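Local coordinates for protein glutaredoxin, CPYC type (Chlamydomonas reinhardtii, PDB 7NCV) that probably reduces glutathione-mixed disulfides as a thioredoxin-fold oxidoreductase with glutathione disulfide oxidoreductase activity, at residues L97-L100 against L101-G105. Residues are numbered along the deposited sequence; the frame is centred on the assembly and turned at random.
Sequences LEKL and LQEAG
Leu-101 N bonds to Leu-97 O at 2.9 Å, one helical turn back. Leu-101 CG lies beside the backbone N of the same residue (chi1 -70°), which brings Leu-101 CD1 to within 4.1 Å of Leu-97 CG; both leucines also pack on Phe-40 of helix 28-41 and on Ile-77 of strand 74-77, evidence that this face looks into the core. Gln-102 repeats the backbone bond to Glu-98 O, and its extended chain runs back until Gln-102 NE2 lies 3.8 Å from Glu-98 CG, the amide and carboxylate planes 31° apart. Glu-98 OE2 is 3.9 Å from Gln-102 NE2, and the contact is mainly the amide lying across the glutamate chain at CG; an alanine in place of Glu-98 would probably leave the Gln-102 amide freer to turn and lose part of the cover on Phe-40 and Leu-107. Glu-103 N bonds to Lys-99 O, and Glu-103 OE2 lies against the aliphatic chain of Lys-99, 3.7 Å from Lys-99 CG. With Lys-99 NZ 4.8 Å from Glu-103 OE2, any attraction is probably longer-range. Ala-104 N closes the series on Leu-100 O with a more bent bond, 145°, while Ala-104 O accepts a hydrogen bond from Lys-18 NZ. Gly-105 then takes positive phi and its N bonds to Gln-102 O, one of two bonds back into the last turn that mark the Schellman motif ending the C-terminal helix of this glutaredoxin (thioredoxin-like) fold.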
loop_
_atom_site.group_PDB
_atom_site.type_symbol
_atom_site.label_atom_id
_atom_site.label_comp_id
_atom_site.label_asym_id
_atom_site.label_seq_id
_atom_site.Cartn_x
_atom_site.Cartn_y
_atom_site.Cartn_z
ATOM N N LEU A 97 -9.591 -9.526 4.123
ATOM C CA LEU A 97 -8.822 -9.086 2.956
ATOM C C LEU A 97 -9.516 -9.540 1.704
ATOM O O LEU A 97 -9.709 -8.740 0.777
ATOM C CB LEU A 97 -7.404 -9.622 3.002
ATOM C CG LEU A 97 -6.539 -9.124 1.833
ATOM C CD1 LEU A 97 -6.549 -7.577 1.860
ATOM C CD2 LEU A 97 -5.134 -9.625 2.035
ATOM N N GLU A 98 -9.977 -10.786 1.686
ATOM C CA GLU A 98 -10.735 -11.292 0.538
ATOM C C GLU A 98 -11.979 -10.437 0.282
ATOM O O GLU A 98 -12.250 -10.032 -0.876
ATOM C CB GLU A 98 -11.160 -12.724 0.852
ATOM C CG GLU A 98 -12.011 -13.345 -0.253
ATOM C CD GLU A 98 -12.249 -14.815 -0.051
ATOM O OE1 GLU A 98 -12.284 -15.282 1.116
ATOM O OE2 GLU A 98 -12.425 -15.525 -1.062
ATOM N N LYS A 99 -12.738 -10.121 1.338
ATOM C CA LYS A 99 -13.964 -9.348 1.166
ATOM C C LYS A 99 -13.654 -7.940 0.649
ATOM O O LYS A 99 -14.356 -7.437 -0.238
ATOM C CB LYS A 99 -14.729 -9.322 2.499
ATOM C CG LYS A 99 -16.000 -8.502 2.411
ATOM C CD LYS A 99 -17.213 -9.296 2.071
ATOM C CE LYS A 99 -18.351 -8.889 3.043
ATOM N NZ LYS A 99 -19.530 -9.785 2.942
ATOM N N LEU A 100 -12.617 -7.289 1.185
ATOM C CA LEU A 100 -12.290 -5.937 0.724
ATOM C C LEU A 100 -11.867 -5.967 -0.736
ATOM O O LEU A 100 -12.172 -5.036 -1.529
ATOM C CB LEU A 100 -11.153 -5.352 1.560
ATOM C CG LEU A 100 -11.541 -5.017 3.008
ATOM C CD1 LEU A 100 -10.299 -4.632 3.758
ATOM C CD2 LEU A 100 -12.575 -3.876 3.038
ATOM N N LEU A 101 -11.138 -7.018 -1.134
ATOM C CA LEU A 101 -10.701 -7.125 -2.537
ATOM C C LEU A 101 -11.891 -7.328 -3.443
ATOM O O LEU A 101 -11.928 -6.769 -4.565
ATOM C CB LEU A 101 -9.688 -8.274 -2.699
ATOM C CG LEU A 101 -8.330 -7.994 -2.041
ATOM C CD1 LEU A 101 -7.463 -9.251 -2.119
ATOM C CD2 LEU A 101 -7.555 -6.775 -2.653
ATOM N N GLN A 102 -12.863 -8.128 -3.012
ATOM C CA GLN A 102 -14.084 -8.304 -3.785
ATOM C C GLN A 102 -14.830 -6.988 -3.952
ATOM O O GLN A 102 -15.252 -6.639 -5.075
ATOM C CB GLN A 102 -14.958 -9.359 -3.122
ATOM C CG GLN A 102 -14.346 -10.756 -3.235
ATOM C CD GLN A 102 -14.987 -11.768 -2.256
ATOM O OE1 GLN A 102 -15.507 -11.394 -1.204
ATOM N NE2 GLN A 102 -14.950 -13.041 -2.610
ATOM N N GLU A 103 -14.986 -6.244 -2.854
ATOM C CA GLU A 103 -15.700 -4.976 -2.868
ATOM C C GLU A 103 -14.994 -3.963 -3.762
ATOM O O GLU A 103 -15.661 -3.135 -4.416
ATOM C CB GLU A 103 -15.854 -4.466 -1.441
ATOM C CG GLU A 103 -16.829 -5.387 -0.617
ATOM C CD GLU A 103 -16.916 -5.013 0.832
ATOM O OE1 GLU A 103 -16.057 -4.253 1.325
ATOM O OE2 GLU A 103 -17.889 -5.487 1.448
ATOM N N ALA A 104 -13.669 -4.038 -3.855
ATOM C CA ALA A 104 -12.877 -3.169 -4.743
ATOM C C ALA A 104 -12.949 -3.569 -6.205
ATOM O O ALA A 104 -12.435 -2.812 -7.064
ATOM C CB ALA A 104 -11.406 -3.195 -4.324
ATOM N N GLY A 105 -13.545 -4.725 -6.531
ATOM C CA GLY A 105 -13.482 -5.223 -7.909
ATOM C C GLY A 105 -12.144 -5.775 -8.341
ATOM O O GLY A 105 -11.901 -5.951 -9.544
#